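Local coordinates for protein glutamate--tRNA ligase (Elizabethkingia anophelis, PDB 6B1Z) that probably attaches glutamate to its cognate tRNA at the expense of ATP, as a class I glutamyl-tRNA synthetase, at residues N284-D287 and N292-A295; G22-G27 and E63-E68. All coordinates share one frame; numbering follows the deposited sequence.

Contact 1: residues N284-D287 and N292-A295; sequences NFTD and NTSA
Thr293 faces Thr286 across two short antiparallel strands, and their hydroxyls are hydrogen-bonded, OG1 to OG1, at 2.8 Å. Both threonines turn OG1 anti to the carbonyl carbon (chi1 -58° in each), which brings the two oxygens together over the same face of the ladder. They form a non-hydrogen-bonded pair with their CA atoms just 4.0 Å apart, so beta-branched residues with a short polar arm can bond directly here. The methyl CG2 of Thr293 packs 3.9 Å from ND2 of Asn284, the two side chains crossing obliquely. At the opposite end of the amide, OD1 of Asn284 lies 3.3 Å from CA of Ala295 and accepts a hydrogen bond from the backbone N of Gly296, just past the strand. Asparagine suits this place because its short amide can use its carbonyl oxygen to take that N-H, while its own backbone N is bonded to OE2 of Glu299.

The whole is a beta hairpin in the catalytic domain, with residues 285-286 and 293-294 as its strands. Next to the threonines, Phe285 and Ser294 make the hydrogen-bonded pair: Phe285 N donates to Ser294 O at 3.1 Å, and Ser294 N returns a bond to Phe285 O. Their side chains emerge on the face opposite the threonines, where Phe285 packs on Pro23 and Ser294 touches Phe281.

Asn292 takes part through its backbone, as its CB leads away from the 284-287 strand. Its carbonyl O receives Asp287 N at 2.9 Å with an N-H...O angle of 162°, and the same oxygen is approached by CA of Thr286. At the connecting turn, Thr290 OG1 bonds to the backbone N of Asn292 and, weakly, to OD2 of Asp287.

Contact 2: residues G22-G27 and E63-E68; sequences GPLHLG and EEYIME
Pro23 lies over one face of the Tyr65 ring, its CB 4.0 Å from the ring centroid and 25° off the normal, a CH-pi contact offset toward the hydroxyl-bearing CZ. The nearest ring atom is CZ, 3.6 Å from Pro23 CB. Leu24 N comes obliquely to within 3.5 Å of Tyr65 CE1. Proline offers a rigid, apolar surface to the aromatic face, and Tyr65 reaches it because its CG stands anti to the backbone N (chi1 -175°), which sends the ring out from the helix. The hydroxyl is tied beyond the contact to Leu283 O, fixing the ring at its far end. Beside it, CD2 of Leu24 meets CG1 of Ile66 at 4.1 Å, the two chains crossing at about a right angle; both are buried, and Ile66 also rests on Pro18.

No hydrogen bond joins the segments. Around the helix from this apolar seam, Glu64 and Glu68 are exposed, and Glu68 forms a salt bridge with Arg298. On the loop, CB of His25 leads away from helix 62-73, and its ring packs edge-to-face with Phe281. His25 is the N-cap of helix 26-41, and His25-Leu26-Gly27 probably matches the first three positions of the class I synthetase HIGH-type signature, with Leu for Ile.

How the contacts relate
The two contacts lie 12 Å apart between centres and touch directly, with Phe285 as the main bridge. From the hairpin of contact 1 its ring packs onto the loop of contact 2, CG lying 3.6 Å from CG of Pro23 and CZ 4.2 Å from CA of Gly22. Asn284 O also approaches CE2 of Tyr65, at 3.3 Å, so Pro23 and Tyr65 both border the hairpin. Both segments of contact 2 come earlier in the chain than those of contact 1. The HIGH motif of class I synthetases takes part in ATP binding and amino acid activation, so the hairpin probably packs beside an active-site loop; a formic acid molecule, likely left over from crystallisation, lies about 5 Å from the Leu24 side chain.

Contact 1: residues N284-D287 and N292-A295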
loop_
_atom_site.group_PDB
_atom_site.type_symbol
_atom_site.label_atom_id
_atom_site.label_comp_id
_atom_site.label_asym_id
_atom_site.label_seq_id
_atom_site.Cartn_x
_atom_site.Cartn_y
_atom_site.Cartn_z
ATOM N N ASN A 284 8.179 -3.242 -5.834
ATOM C CA ASN A 284 9.007 -2.458 -6.742
ATOM C C ASN A 284 8.224 -2.040 -7.981
ATOM O O ASN A 284 7.540 -2.862 -8.598
ATOM C CB ASN A 284 10.217 -3.280 -7.183
ATOM C CG ASN A 284 11.389 -3.167 -6.239
ATOM O OD1 ASN A 284 11.244 -2.770 -5.090
ATOM N ND2 ASN A 284 12.569 -3.525 -6.728
ATOM N N PHE A 285 8.331 -0.763 -8.347
ATOM C CA PHE A 285 7.784 -0.273 -9.612
ATOM C C PHE A 285 8.825 0.556 -10.347
ATOM O O PHE A 285 9.310 1.561 -9.818
ATOM C CB PHE A 285 6.526 0.564 -9.395
ATOM C CG PHE A 285 5.957 1.112 -10.671
ATOM C CD1 PHE A 285 5.315 0.275 -11.570
ATOM C CD2 PHE A 285 6.092 2.456 -10.983
ATOM C CE1 PHE A 285 4.799 0.776 -12.764
ATOM C CE2 PHE A 285 5.576 2.968 -12.173
ATOM C CZ PHE A 285 4.930 2.125 -13.061
ATOM N N THR A 286 9.122 0.169 -11.587
ATOM C CA THR A 286 10.037 0.911 -12.448
ATOM C C THR A 286 9.223 1.793 -13.387
ATOM O O THR A 286 8.424 1.287 -14.181
ATOM C CB THR A 286 10.926 -0.045 -13.240
ATOM O OG1 THR A 286 11.662 -0.879 -12.330
ATOM C CG2 THR A 286 11.895 0.735 -14.123
ATOM N N ASP A 287 9.402 3.102 -13.273
ATOM C CA ASP A 287 8.673 4.039 -14.119
ATOM C C ASP A 287 9.189 3.954 -15.549
ATOM O O ASP A 287 10.379 4.208 -15.788
ATOM C CB ASP A 287 8.813 5.459 -13.580
ATOM C CG ASP A 287 8.092 6.483 -14.438
ATOM O OD1 ASP A 287 6.941 6.221 -14.848
ATOM O OD2 ASP A 287 8.674 7.556 -14.695
ATOM N N ASN A 292 13.576 4.801 -13.553
ATOM C CA ASN A 292 13.898 4.786 -12.134
ATOM C C ASN A 292 12.916 3.899 -11.380
ATOM O O ASN A 292 11.714 3.896 -11.669
ATOM C CB ASN A 292 13.876 6.207 -11.566
ATOM C CG ASN A 292 15.023 7.059 -12.089
ATOM O OD1 ASN A 292 16.123 6.557 -12.330
ATOM N ND2 ASN A 292 14.771 8.351 -12.266
ATOM N N THR A 293 13.437 3.149 -10.411
ATOM C CA THR A 293 12.650 2.187 -9.649
ATOM C C THR A 293 12.353 2.728 -8.256
ATOM O O THR A 293 13.270 3.145 -7.537
ATOM C CB THR A 293 13.374 0.844 -9.540
ATOM O OG1 THR A 293 13.647 0.339 -10.854
ATOM C CG2 THR A 293 12.519 -0.169 -8.767
ATOM N N SER A 294 11.074 2.723 -7.887
ATOM C CA SER A 294 10.648 2.976 -6.515
ATOM C C SER A 294 10.605 1.645 -5.765
ATOM O O SER A 294 9.886 0.722 -6.168
ATOM C CB SER A 294 9.282 3.663 -6.502
ATOM O OG SER A 294 8.835 3.919 -5.181
ATOM N N ALA A 295 11.377 1.539 -4.680
ATOM C CA ALA A 295 11.449 0.290 -3.930
ATOM C C ALA A 295 10.164 0.075 -3.140
ATOM O O ALA A 295 9.672 0.989 -2.474
ATOM C CB ALA A 295 12.657 0.302 -2.989
#

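Contact 2: residues G22-G27 and E63-E68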
loop_
_atom_site.group_PDB
_atom_site.type_symbol
_atom_site.label_atom_id
_atom_site.label_comp_id
_atom_site.label_asym_id
_atom_site.label_seq_id
_atom_site.Cartn_x
_atom_site.Cartn_y
_atom_site.Cartn_z
ATOM N N GLY A 22 -0.363 1.900 -13.758
ATOM C CA GLY A 22 0.713 2.107 -12.813
ATOM C C GLY A 22 0.539 1.232 -11.587
ATOM O O GLY A 22 -0.331 0.359 -11.548
ATOM N N PRO A 23 1.350 1.456 -10.558
ATOM C CA PRO A 23 1.299 0.596 -9.373
ATOM C C PRO A 23 0.162 0.971 -8.433
ATOM O O PRO A 23 -0.370 2.083 -8.458
ATOM C CB PRO A 23 2.649 0.850 -8.703
ATOM C CG PRO A 23 2.935 2.285 -9.043
ATOM C CD PRO A 23 2.395 2.490 -10.448
ATOM N N LEU A 24 -0.176 0.015 -7.573
ATOM C CA LEU A 24 -1.082 0.286 -6.460
ATOM C C LEU A 24 -0.429 1.225 -5.454
ATOM O O LEU A 24 0.735 1.044 -5.081
ATOM C CB LEU A 24 -1.466 -1.017 -5.763
ATOM C CG LEU A 24 -2.305 -2.015 -6.549
ATOM C CD1 LEU A 24 -2.590 -3.211 -5.666
ATOM C CD2 LEU A 24 -3.598 -1.369 -7.046
ATOM N N HIS A 25 -1.176 2.240 -5.025
ATOM C CA HIS A 25 -0.789 3.080 -3.908
ATOM C C HIS A 25 -1.381 2.502 -2.620
ATOM O O HIS A 25 -2.174 1.566 -2.645
ATOM C CB HIS A 25 -1.259 4.523 -4.127
ATOM C CG HIS A 25 -0.571 5.224 -5.259
ATOM N ND1 HIS A 25 0.281 6.292 -5.066
ATOM C CD2 HIS A 25 -0.619 5.018 -6.597
ATOM C CE1 HIS A 25 0.735 6.708 -6.236
ATOM N NE2 HIS A 25 0.199 5.957 -7.181
ATOM N N LEU A 26 -0.976 3.080 -1.488
ATOM C CA LEU A 26 -1.476 2.610 -0.197
ATOM C C LEU A 26 -2.996 2.692 -0.117
ATOM O O LEU A 26 -3.646 1.783 0.415
ATOM C CB LEU A 26 -0.834 3.406 0.932
ATOM C CG LEU A 26 -0.573 2.687 2.246
ATOM C CD1 LEU A 26 0.343 1.487 2.032
ATOM C CD2 LEU A 26 0.055 3.670 3.217
ATOM N N GLY A 27 -3.585 3.772 -0.634
ATOM C CA GLY A 27 -5.037 3.860 -0.659
ATOM C C GLY A 27 -5.684 2.713 -1.413
ATOM O O GLY A 27 -6.727 2.199 -1.005
ATOM N N GLU A 63 -1.571 -5.052 -14.668
ATOM C CA GLU A 63 -2.426 -6.135 -14.204
ATOM C C GLU A 63 -1.608 -7.179 -13.457
ATOM O O GLU A 63 -2.013 -7.637 -12.376
ATOM C CB GLU A 63 -3.165 -6.772 -15.381
ATOM C CG GLU A 63 -4.049 -7.933 -14.960
ATOM C CD GLU A 63 -4.819 -8.513 -16.125
ATOM O OE1 GLU A 63 -5.357 -7.714 -16.921
ATOM O OE2 GLU A 63 -4.854 -9.756 -16.256
ATOM N N GLU A 64 -0.449 -7.549 -14.016
ATOM C CA GLU A 64 0.448 -8.486 -13.348
ATOM C C GLU A 64 0.901 -7.940 -11.999
ATOM O O GLU A 64 0.926 -8.671 -11.003
ATOM C CB GLU A 64 1.653 -8.786 -14.241
ATOM C CG GLU A 64 1.315 -9.538 -15.535
ATOM C CD GLU A 64 0.940 -8.622 -16.699
ATOM O OE1 GLU A 64 0.375 -7.529 -16.471
ATOM O OE2 GLU A 64 1.219 -9.003 -17.856
ATOM N N TYR A 65 1.240 -6.651 -11.943
ATOM C CA TYR A 65 1.598 -6.024 -10.669
ATOM C C TYR A 65 0.487 -6.184 -9.630
ATOM O O TYR A 65 0.743 -6.524 -8.466
ATOM C CB TYR A 65 1.916 -4.539 -10.900
ATOM C CG TYR A 65 2.415 -3.807 -9.669
ATOM C CD1 TYR A 65 1.531 -3.414 -8.657
ATOM C CD2 TYR A 65 3.760 -3.503 -9.531
ATOM C CE1 TYR A 65 1.986 -2.764 -7.532
ATOM C CE2 TYR A 65 4.226 -2.841 -8.407
ATOM C CZ TYR A 65 3.332 -2.479 -7.419
ATOM O OH TYR A 65 3.790 -1.817 -6.304
ATOM N N ILE A 66 -0.755 -5.887 -10.021
ATOM C CA ILE A 66 -1.880 -5.988 -9.103
ATOM C C ILE A 66 -2.015 -7.408 -8.572
ATOM O O ILE A 66 -2.148 -7.623 -7.362
ATOM C CB ILE A 66 -3.172 -5.527 -9.800
ATOM C CG1 ILE A 66 -3.102 -4.028 -10.083
ATOM C CG2 ILE A 66 -4.389 -5.895 -8.949
ATOM C CD1 ILE A 66 -4.036 -3.596 -11.235
ATOM N N MET A 67 -1.993 -8.401 -9.475
ATOM C CA MET A 67 -2.121 -9.789 -9.039
ATOM C C MET A 67 -0.974 -10.186 -8.114
ATOM O O MET A 67 -1.201 -10.833 -7.081
ATOM C CB MET A 67 -2.203 -10.725 -10.251
ATOM C CG MET A 67 -3.554 -10.692 -10.963
ATOM S SD MET A 67 -4.929 -11.129 -9.882
ATOM C CE MET A 67 -4.520 -12.827 -9.450
ATOM N N GLU A 68 0.262 -9.786 -8.450
ATOM C CA GLU A 68 1.406 -10.130 -7.607
ATOM C C GLU A 68 1.284 -9.492 -6.226
ATOM O O GLU A 68 1.619 -10.114 -5.214
ATOM C CB GLU A 68 2.714 -9.717 -8.285
ATOM C CG GLU A 68 3.969 -10.172 -7.537
ATOM C CD GLU A 68 5.260 -9.843 -8.279
ATOM O OE1 GLU A 68 5.200 -9.514 -9.486
ATOM O OE2 GLU A 68 6.340 -9.917 -7.653
#